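Local coordinates for protein UDP-N-acetylglucosamine 3-dehydrogenase (PDB 7BVJ) that catalyses the NAD(+)-dependent oxidation of the glucosamine 3-position of UDP-N-acetylglucosamine to a ketone, a step in lipid A biosynthesis, at residues 93-104 with 290-301. Residues are numbered along the deposited sequence; the frame is centred on the assembly and turned at random.
Sequences FTLDTEEADALI and GVAGRRVLAAAL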
loop_
_atom_site.group_PDB
_atom_site.type_symbol
_atom_site.label_atom_id
_atom_site.label_comp_id
_atom_site.label_asym_id
_atom_site.label_seq_id
_atom_site.Cartn_x
_atom_site.Cartn_y
_atom_site.Cartn_z
ATOM N N PHE A 93 4.423 -2.283 6.609
ATOM C CA PHE A 93 5.770 -1.970 7.082
ATOM C C PHE A 93 6.323 -3.062 7.998
ATOM O O PHE A 93 7.344 -3.697 7.688
ATOM C CB PHE A 93 5.697 -0.618 7.807
ATOM C CG PHE A 93 7.027 0.039 8.079
ATOM C CD1 PHE A 93 8.231 -0.591 7.780
ATOM C CD2 PHE A 93 7.060 1.318 8.636
ATOM C CE1 PHE A 93 9.438 0.027 8.035
ATOM C CE2 PHE A 93 8.267 1.955 8.896
ATOM C CZ PHE A 93 9.463 1.305 8.599
ATOM N N THR A 94 5.672 -3.276 9.142
ATOM C CA THR A 94 6.139 -4.216 10.168
ATOM C C THR A 94 4.924 -4.782 10.903
ATOM O O THR A 94 3.774 -4.536 10.526
ATOM C CB THR A 94 7.087 -3.536 11.169
ATOM O OG1 THR A 94 6.469 -2.339 11.680
ATOM C CG2 THR A 94 8.421 -3.191 10.541
ATOM N N LEU A 95 5.181 -5.529 11.977
ATOM C CA LEU A 95 4.105 -6.067 12.803
ATOM C C LEU A 95 3.667 -5.103 13.891
ATOM O O LEU A 95 2.516 -5.170 14.342
ATOM C CB LEU A 95 4.537 -7.380 13.465
ATOM C CG LEU A 95 4.733 -8.670 12.665
ATOM C CD1 LEU A 95 4.887 -9.829 13.643
ATOM C CD2 LEU A 95 3.608 -8.945 11.662
ATOM N N ASP A 96 4.569 -4.237 14.350
ATOM C CA ASP A 96 4.255 -3.296 15.412
ATOM C C ASP A 96 5.030 -2.010 15.178
ATOM O O ASP A 96 5.965 -1.955 14.374
ATOM C CB ASP A 96 4.565 -3.882 16.794
ATOM C CG ASP A 96 6.007 -4.329 16.932
ATOM O OD1 ASP A 96 6.911 -3.471 17.014
ATOM O OD2 ASP A 96 6.232 -5.554 16.977
ATOM N N THR A 97 4.640 -0.969 15.910
ATOM C CA THR A 97 5.160 0.371 15.666
ATOM C C THR A 97 6.567 0.581 16.209
ATOM O O THR A 97 7.235 1.540 15.807
ATOM C CB THR A 97 4.222 1.400 16.289
ATOM O OG1 THR A 97 4.099 1.126 17.693
ATOM C CG2 THR A 97 2.843 1.325 15.632
ATOM N N GLU A 98 7.027 -0.281 17.113
ATOM C CA GLU A 98 8.374 -0.162 17.656
ATOM C C GLU A 98 9.429 -0.622 16.647
ATOM O O GLU A 98 10.493 -0.008 16.536
ATOM C CB GLU A 98 8.463 -0.957 18.958
ATOM C CG GLU A 98 9.644 -0.610 19.843
ATOM C CD GLU A 98 10.834 -1.527 19.597
ATOM O OE1 GLU A 98 11.760 -1.111 18.860
ATOM O OE2 GLU A 98 10.841 -2.663 20.131
ATOM N N GLU A 99 9.138 -1.686 15.893
ATOM C CA GLU A 99 9.990 -2.065 14.772
ATOM C C GLU A 99 10.053 -0.942 13.742
ATOM O O GLU A 99 11.132 -0.606 13.238
ATOM C CB GLU A 99 9.472 -3.362 14.136
ATOM C CG GLU A 99 9.575 -4.594 15.024
ATOM C CD GLU A 99 8.916 -5.839 14.416
ATOM O OE1 GLU A 99 8.167 -5.712 13.425
ATOM O OE2 GLU A 99 9.157 -6.951 14.928
ATOM N N ALA A 100 8.902 -0.328 13.446
ATOM C CA ALA A 100 8.859 0.766 12.483
ATOM C C ALA A 100 9.658 1.968 12.978
ATOM O O ALA A 100 10.398 2.592 12.205
ATOM C CB ALA A 100 7.403 1.150 12.207
ATOM N N ASP A 101 9.526 2.295 14.269
ATOM C CA ASP A 101 10.326 3.351 14.881
ATOM C C ASP A 101 11.816 3.076 14.713
ATOM O O ASP A 101 12.585 3.962 14.320
ATOM C CB ASP A 101 9.978 3.475 16.373
ATOM C CG ASP A 101 8.593 4.087 16.622
ATOM O OD1 ASP A 101 8.097 4.830 15.754
ATOM O OD2 ASP A 101 8.018 3.832 17.704
ATOM N N ALA A 102 12.238 1.844 15.004
ATOM C CA ALA A 102 13.654 1.493 14.905
ATOM C C ALA A 102 14.165 1.616 13.473
ATOM O O ALA A 102 15.279 2.101 13.243
ATOM C CB ALA A 102 13.880 0.069 15.433
ATOM N N LEU A 103 13.386 1.152 12.492
ATOM C CA LEU A 103 13.894 1.213 11.128
ATOM C C LEU A 103 13.914 2.649 10.613
ATOM O O LEU A 103 14.832 3.028 9.877
ATOM C CB LEU A 103 13.079 0.306 10.204
ATOM C CG LEU A 103 13.213 -1.213 10.454
ATOM C CD1 LEU A 103 12.159 -1.998 9.699
ATOM C CD2 LEU A 103 14.599 -1.731 10.090
ATOM N N ILE A 104 12.935 3.470 11.007
ATOM C CA ILE A 104 12.982 4.892 10.669
ATOM C C ILE A 104 14.246 5.525 11.242
ATOM O O ILE A 104 14.968 6.247 10.547
ATOM C CB ILE A 104 11.705 5.604 11.163
ATOM C CG1 ILE A 104 10.500 5.206 10.306
ATOM C CG2 ILE A 104 11.881 7.119 11.158
ATOM C CD1 ILE A 104 9.182 5.351 11.010
ATOM N N GLY A 290 8.879 5.828 5.428
ATOM C CA GLY A 290 8.704 5.080 6.663
ATOM C C GLY A 290 7.734 5.739 7.629
ATOM O O GLY A 290 6.939 5.059 8.286
ATOM N N VAL A 291 7.776 7.074 7.711
ATOM C CA VAL A 291 6.921 7.816 8.641
ATOM C C VAL A 291 5.452 7.591 8.309
ATOM O O VAL A 291 4.644 7.250 9.183
ATOM C CB VAL A 291 7.292 9.310 8.626
ATOM C CG1 VAL A 291 6.300 10.108 9.444
ATOM C CG2 VAL A 291 8.713 9.497 9.159
ATOM N N ALA A 292 5.101 7.723 7.031
ATOM C CA ALA A 292 3.734 7.471 6.598
ATOM C C ALA A 292 3.341 6.006 6.785
ATOM O O ALA A 292 2.198 5.698 7.174
ATOM C CB ALA A 292 3.585 7.876 5.136
ATOM N N GLY A 293 4.268 5.086 6.478
ATOM C CA GLY A 293 3.987 3.677 6.683
ATOM C C GLY A 293 3.620 3.382 8.122
ATOM O O GLY A 293 2.637 2.695 8.396
ATOM N N ARG A 294 4.382 3.953 9.060
ATOM C CA ARG A 294 4.117 3.760 10.483
ATOM C C ARG A 294 2.807 4.424 10.900
ATOM O O ARG A 294 2.068 3.870 11.718
ATOM C CB ARG A 294 5.294 4.300 11.306
ATOM C CG ARG A 294 5.181 4.076 12.801
ATOM C CD ARG A 294 4.932 5.373 13.573
ATOM N NE ARG A 294 5.226 5.223 14.997
ATOM C CZ ARG A 294 4.310 5.151 15.960
ATOM N NH1 ARG A 294 3.020 5.233 15.662
ATOM N NH2 ARG A 294 4.684 5.004 17.228
ATOM N N ARG A 295 2.512 5.617 10.367
ATOM C CA ARG A 295 1.227 6.271 10.634
ATOM C C ARG A 295 0.067 5.335 10.324
ATOM O O ARG A 295 -0.813 5.086 11.173
ATOM C CB ARG A 295 1.098 7.559 9.800
ATOM C CG ARG A 295 1.595 8.837 10.473
ATOM C CD ARG A 295 0.874 10.115 9.961
ATOM N NE ARG A 295 0.114 9.849 8.743
ATOM C CZ ARG A 295 0.592 9.982 7.509
ATOM N NH1 ARG A 295 1.842 10.406 7.324
ATOM N NH2 ARG A 295 -0.175 9.689 6.458
ATOM N N VAL A 296 0.039 4.813 9.097
ATOM C CA VAL A 296 -1.085 3.913 8.713
ATOM C C VAL A 296 -1.010 2.615 9.521
ATOM O O VAL A 296 -2.049 2.091 9.801
ATOM C CB VAL A 296 -1.273 3.691 7.199
ATOM C CG1 VAL A 296 -0.115 3.038 6.505
ATOM C CG2 VAL A 296 -2.554 2.957 6.916
ATOM N N LEU A 297 0.193 2.129 9.826
ATOM C CA LEU A 297 0.336 0.904 10.613
ATOM C C LEU A 297 -0.287 1.052 11.997
ATOM O O LEU A 297 -0.973 0.140 12.474
ATOM C CB LEU A 297 1.812 0.518 10.740
ATOM C CG LEU A 297 2.088 -0.679 11.661
ATOM C CD1 LEU A 297 1.636 -1.988 11.028
ATOM C CD2 LEU A 297 3.549 -0.765 12.063
ATOM N N ALA A 298 -0.041 2.187 12.660
ATOM C CA ALA A 298 -0.645 2.452 13.966
ATOM C C ALA A 298 -2.167 2.538 13.868
ATOM O O ALA A 298 -2.887 1.976 14.707
ATOM C CB ALA A 298 -0.072 3.746 14.561
ATOM N N ALA A 299 -2.676 3.219 12.838
ATOM C CA ALA A 299 -4.126 3.234 12.637
ATOM C C ALA A 299 -4.685 1.826 12.421
ATOM O O ALA A 299 -5.750 1.468 12.952
ATOM C CB ALA A 299 -4.475 4.134 11.451
ATOM N N ALA A 300 -4.002 1.023 11.611
ATOM C CA ALA A 300 -4.527 -0.292 11.295
ATOM C C ALA A 300 -4.525 -1.167 12.534
ATOM O O ALA A 300 -5.461 -1.937 12.751
ATOM C CB ALA A 300 -3.727 -0.938 10.173
ATOM N N LEU A 301 -3.498 -1.040 13.370
ATOM C CA LEU A 301 -3.487 -1.793 14.616
ATOM C C LEU A 301 -4.628 -1.349 15.532
ATOM O O LEU A 301 -5.270 -2.182 16.181
ATOM C CB LEU A 301 -2.118 -1.660 15.289
ATOM C CG LEU A 301 -0.954 -2.341 14.544
ATOM C CD1 LEU A 301 0.378 -1.887 15.126
ATOM C CD2 LEU A 301 -1.049 -3.864 14.617
HETATM O O HOH W 1 2.354 0.207 6.524
#
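Arg294 reaches across to Asp101 and lays its guanidinium beneath Thr97, whose CB stands 3.7 Å above the centre of one face. The salt bridge comes in at the guanidinium edge: Arg294 NE gives its hydrogen to the syn side of Asp101 OD1 at 3.0 Å, almost straight at 173°, with the carboxylate and guanidinium planes 32° apart. With CG anti to the backbone N (chi1 -176°), Arg294 rests CG 3.7 Å from the CB of Ala100, a side chain short enough to lie beneath it; a bend at chi2 then carries the chain on toward Asp101. Arg294 is thus a knob among Thr97, Asp101, Ala100 and Ile104, and Thr97 is one in return among Arg294, Leu297, Ala298 and Leu301. These knobs-into-holes join segments 97-104 and 290-301, nearly antiparallel, whose axes approach to 9.8 Å; they belong to helix 97-110 of the NAD-binding Rossmann domain and helix 290-312, which also packs on helix 157-173 through Val296 and Leu297. At the start of helix 290-312, Gly290 and Gly293 let Phe93 and Ile104 come close to the helix backbone; the Phe93 ring presents an edge to Arg294 N, and Ile104 CD1 lies 3.5 Å from Gly290 O. A water links Phe93 N with Gly293 O. Further along, the branched end of Leu297 fits the turn before the Asp96 N-cap, its CD2 3.3 Å from Thr94 OG1, a hydroxyl already committed to Asp96 O.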